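Local atomic coordinates of phosphatidylserine synthase (PDB entry 3HSI), a protein that belongs to the phospholipase D superfamily and is built on two phospholipase D-like regions. Residues 186-197 with 222-233. Residues are numbered along the deposited sequence; the frame is centred on the assembly and turned at random.
Sequences SMVNFINDYLLD and YRKDLAQNGEYS
Helix 181-195 packs against the C-terminal end of helix 216-229 and the extended chain that follows it, 139° between the segment axes, around a face-to-face stack of F190 on Y232, their centroids 4.2 Å apart and their planes 24° from parallel. With chi1 at 179°, placing CG beside the carbonyl carbon, the F190 ring lies against Y232; its CB also meets Y232, at 3.4 Å from CE1. The backbone of G230 and E231 borders the edge of the F190 ring, and CB of Y194 lies over the face opposite Y232. M187 adds its CA at the edge of the Y232 ring. Y232 OH is hydrogen-bonded to ND2 of N393, in strand 391-398, and to water 2, 2.6 Å from Y232 OH.

One turn after F190, the ring of Y194 takes G230, the first residue to leave helical geometry, over one face: CA of G230 makes a CH-pi contact 3.8 Å from the Y194 ring centroid, and N of E231 lies over the same face. In this phospholipase D-like fold, helix 181-195 packs on strands 52-56 and 84-90 of one sheet through V188, I191 and L195, and F190, L226 and Y232 meet F250 of strand 245-252 in the other, so the two segments together touch both sheets. L226 points CD1 at CB of Y194 and CD2 at CD2 of L195.

Two hydrogen bonds tie the ends. Y222 OH donates to O of L195 at 2.6 Å, in the carbonyl plane and on a lone pair, where the helix is giving way to an inverse gamma turn centred on L196; D197 CB packs obliquely against the Y222 ring. At the other end S186 OG donates to O of S233 at 2.9 Å from above the carbonyl plane, while water 1 links S186 O to S233 N.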
# COMPACT_ATOMS: atom_id res chain seq x y z
N SER C 186 -11.19 14.11 26.55
CA SER C 186 -10.50 14.32 25.27
C SER C 186 -10.57 13.10 24.38
O SER C 186 -10.70 13.21 23.17
CB SER C 186 -9.03 14.66 25.53
OG SER C 186 -8.33 14.78 24.31
N MSE C 187 -10.47 11.92 25.00
CA MSE C 187 -10.48 10.68 24.25
C MSE C 187 -11.88 10.33 23.67
O MSE C 187 -12.03 10.00 22.47
CB MSE C 187 -9.86 9.58 25.11
CG MSE C 187 -8.37 9.88 25.33
SE MSE C 187 -7.41 8.38 26.07
CE MSE C 187 -6.85 7.59 24.35
N VAL C 188 -12.89 10.51 24.50
CA VAL C 188 -14.27 10.35 24.08
C VAL C 188 -14.66 11.38 23.00
O VAL C 188 -15.40 11.05 22.08
CB VAL C 188 -15.21 10.52 25.31
CG1 VAL C 188 -16.69 10.67 24.87
CG2 VAL C 188 -14.98 9.38 26.30
N ASN C 189 -14.19 12.62 23.13
CA ASN C 189 -14.44 13.62 22.10
C ASN C 189 -13.85 13.22 20.73
O ASN C 189 -14.50 13.38 19.70
CB ASN C 189 -13.94 14.99 22.53
CG ASN C 189 -14.87 15.65 23.54
OD1 ASN C 189 -16.03 15.28 23.66
ND2 ASN C 189 -14.37 16.64 24.23
N PHE C 190 -12.64 12.67 20.75
CA PHE C 190 -11.98 12.21 19.52
C PHE C 190 -12.81 11.12 18.86
O PHE C 190 -13.04 11.12 17.63
CB PHE C 190 -10.55 11.68 19.83
CG PHE C 190 -9.83 11.16 18.61
CD1 PHE C 190 -9.28 12.03 17.69
CD2 PHE C 190 -9.77 9.79 18.35
CE1 PHE C 190 -8.64 11.54 16.53
CE2 PHE C 190 -9.13 9.30 17.18
CZ PHE C 190 -8.58 10.17 16.29
N ILE C 191 -13.29 10.21 19.69
CA ILE C 191 -14.07 9.08 19.23
C ILE C 191 -15.35 9.58 18.59
O ILE C 191 -15.65 9.22 17.45
CB ILE C 191 -14.36 8.09 20.37
CG1 ILE C 191 -13.05 7.36 20.74
CG2 ILE C 191 -15.46 7.10 19.98
CD1 ILE C 191 -13.17 6.60 22.03
N ASN C 192 -16.09 10.44 19.31
CA ASN C 192 -17.33 10.97 18.79
C ASN C 192 -17.11 11.85 17.57
O ASN C 192 -17.78 11.67 16.57
CB ASN C 192 -18.08 11.78 19.84
CG ASN C 192 -18.97 10.93 20.70
OD1 ASN C 192 -20.07 10.57 20.29
ND2 ASN C 192 -18.53 10.64 21.92
N ASP C 193 -16.15 12.78 17.66
CA ASP C 193 -15.90 13.78 16.63
C ASP C 193 -15.21 13.23 15.41
O ASP C 193 -15.53 13.68 14.31
CB ASP C 193 -15.03 14.95 17.16
CG ASP C 193 -15.73 15.77 18.21
OD1 ASP C 193 -16.92 15.51 18.53
OD2 ASP C 193 -15.10 16.71 18.75
N TYR C 194 -14.27 12.31 15.58
CA TYR C 194 -13.48 11.83 14.45
C TYR C 194 -13.66 10.36 14.04
O TYR C 194 -13.79 10.06 12.86
CB TYR C 194 -11.99 12.14 14.66
CG TYR C 194 -11.70 13.62 14.56
CD1 TYR C 194 -11.78 14.27 13.32
CD2 TYR C 194 -11.38 14.37 15.69
CE1 TYR C 194 -11.56 15.63 13.20
CE2 TYR C 194 -11.14 15.76 15.59
CZ TYR C 194 -11.24 16.37 14.34
OH TYR C 194 -11.01 17.71 14.20
N LEU C 195 -13.66 9.45 15.01
CA LEU C 195 -13.74 8.03 14.66
C LEU C 195 -15.12 7.62 14.21
O LEU C 195 -15.25 6.96 13.19
CB LEU C 195 -13.28 7.12 15.81
CG LEU C 195 -11.79 6.91 15.95
CD1 LEU C 195 -11.53 5.85 17.03
CD2 LEU C 195 -11.18 6.48 14.62
N LEU C 196 -16.14 8.02 14.98
CA LEU C 196 -17.52 7.67 14.72
C LEU C 196 -18.18 8.50 13.63
O LEU C 196 -19.16 9.19 13.87
CB LEU C 196 -18.36 7.80 15.99
CG LEU C 196 -18.42 6.68 17.01
CD1 LEU C 196 -19.52 7.03 18.00
CD2 LEU C 196 -18.74 5.37 16.31
N ASP C 197 -17.68 8.42 12.41
CA ASP C 197 -18.38 9.01 11.29
C ASP C 197 -19.29 7.99 10.61
O ASP C 197 -18.83 7.05 9.92
CB ASP C 197 -17.37 9.58 10.30
CG ASP C 197 -18.03 10.16 9.07
OD1 ASP C 197 -19.28 10.27 9.02
OD2 ASP C 197 -17.30 10.51 8.12
N TYR C 222 -13.71 8.61 4.10
CA TYR C 222 -13.53 8.63 5.56
C TYR C 222 -12.06 8.56 5.95
O TYR C 222 -11.64 9.25 6.86
CB TYR C 222 -14.24 7.45 6.16
CG TYR C 222 -13.96 7.16 7.60
CD1 TYR C 222 -14.44 7.99 8.60
CD2 TYR C 222 -13.29 5.98 7.98
CE1 TYR C 222 -14.23 7.67 9.96
CE2 TYR C 222 -13.09 5.65 9.30
CZ TYR C 222 -13.58 6.49 10.30
OH TYR C 222 -13.38 6.16 11.62
N ARG C 223 -11.30 7.71 5.27
CA ARG C 223 -9.89 7.50 5.60
C ARG C 223 -9.18 8.81 5.34
O ARG C 223 -8.45 9.31 6.20
CB ARG C 223 -9.26 6.38 4.73
CG ARG C 223 -7.76 6.19 4.93
CD ARG C 223 -7.19 5.09 3.98
NE ARG C 223 -5.73 5.06 4.04
CZ ARG C 223 -5.00 4.37 4.91
NH1 ARG C 223 -5.57 3.61 5.83
NH2 ARG C 223 -3.69 4.48 4.89
N LYS C 224 -9.41 9.36 4.16
CA LYS C 224 -8.78 10.60 3.75
C LYS C 224 -9.06 11.74 4.73
O LYS C 224 -8.17 12.48 5.11
CB LYS C 224 -9.21 10.96 2.35
CG LYS C 224 -8.24 11.87 1.64
CD LYS C 224 -8.50 11.80 0.17
CE LYS C 224 -8.24 13.11 -0.51
NZ LYS C 224 -9.39 13.99 -0.26
N ASP C 225 -10.31 11.84 5.16
CA ASP C 225 -10.69 12.88 6.10
C ASP C 225 -10.03 12.67 7.47
O ASP C 225 -9.50 13.60 8.05
CB ASP C 225 -12.22 12.97 6.23
CG ASP C 225 -12.69 14.19 7.03
OD1 ASP C 225 -12.15 15.30 6.83
OD2 ASP C 225 -13.60 14.06 7.85
N LEU C 226 -10.06 11.44 7.97
CA LEU C 226 -9.49 11.14 9.28
C LEU C 226 -7.96 11.33 9.29
O LEU C 226 -7.40 11.90 10.24
CB LEU C 226 -9.86 9.72 9.67
CG LEU C 226 -9.48 9.25 11.08
CD1 LEU C 226 -10.18 10.06 12.16
CD2 LEU C 226 -9.83 7.80 11.19
N ALA C 227 -7.30 10.89 8.21
CA ALA C 227 -5.86 11.02 8.07
C ALA C 227 -5.47 12.49 8.11
O ALA C 227 -4.47 12.86 8.72
CB ALA C 227 -5.38 10.38 6.75
N GLN C 228 -6.24 13.36 7.45
CA GLN C 228 -5.82 14.75 7.44
C GLN C 228 -6.31 15.56 8.62
O GLN C 228 -5.68 16.54 8.98
CB GLN C 228 -6.15 15.42 6.10
CG GLN C 228 -7.56 15.81 5.86
CD GLN C 228 -7.70 16.64 4.57
OE1 GLN C 228 -6.68 17.05 3.99
NE2 GLN C 228 -8.93 16.88 4.11
N ASN C 229 -7.41 15.16 9.25
CA ASN C 229 -7.96 16.03 10.30
C ASN C 229 -8.01 15.47 11.71
O ASN C 229 -8.09 16.23 12.64
CB ASN C 229 -9.34 16.57 9.93
CG ASN C 229 -9.36 17.28 8.61
OD1 ASN C 229 -8.67 18.27 8.41
ND2 ASN C 229 -10.17 16.78 7.69
N GLY C 230 -7.99 14.16 11.88
CA GLY C 230 -8.12 13.62 13.23
C GLY C 230 -7.03 14.13 14.14
O GLY C 230 -5.84 14.06 13.81
N GLU C 231 -7.44 14.65 15.30
CA GLU C 231 -6.52 15.09 16.34
C GLU C 231 -7.26 15.14 17.66
O GLU C 231 -8.48 15.26 17.66
CB GLU C 231 -5.90 16.46 16.01
CG GLU C 231 -6.94 17.58 15.87
CD GLU C 231 -6.30 18.94 15.54
OE1 GLU C 231 -5.05 19.05 15.53
OE2 GLU C 231 -7.07 19.91 15.31
N TYR C 232 -6.55 15.00 18.76
CA TYR C 232 -7.17 15.12 20.09
C TYR C 232 -7.10 16.60 20.48
O TYR C 232 -6.22 17.29 20.00
CB TYR C 232 -6.43 14.28 21.11
CG TYR C 232 -6.58 12.78 20.94
CD1 TYR C 232 -7.60 12.10 21.58
CD2 TYR C 232 -5.70 12.06 20.14
CE1 TYR C 232 -7.75 10.75 21.44
CE2 TYR C 232 -5.85 10.67 19.99
CZ TYR C 232 -6.88 10.04 20.66
OH TYR C 232 -7.11 8.69 20.56
N SER C 233 -8.04 17.07 21.30
CA SER C 233 -7.99 18.46 21.81
C SER C 233 -7.85 18.46 23.33
O SER C 233 -8.40 17.62 24.01
CB SER C 233 -9.26 19.24 21.45
OG SER C 233 -9.31 19.52 20.08
O HOH W 1 -10.14 15.35 21.72
O HOH W 2 -9.39 7.99 21.71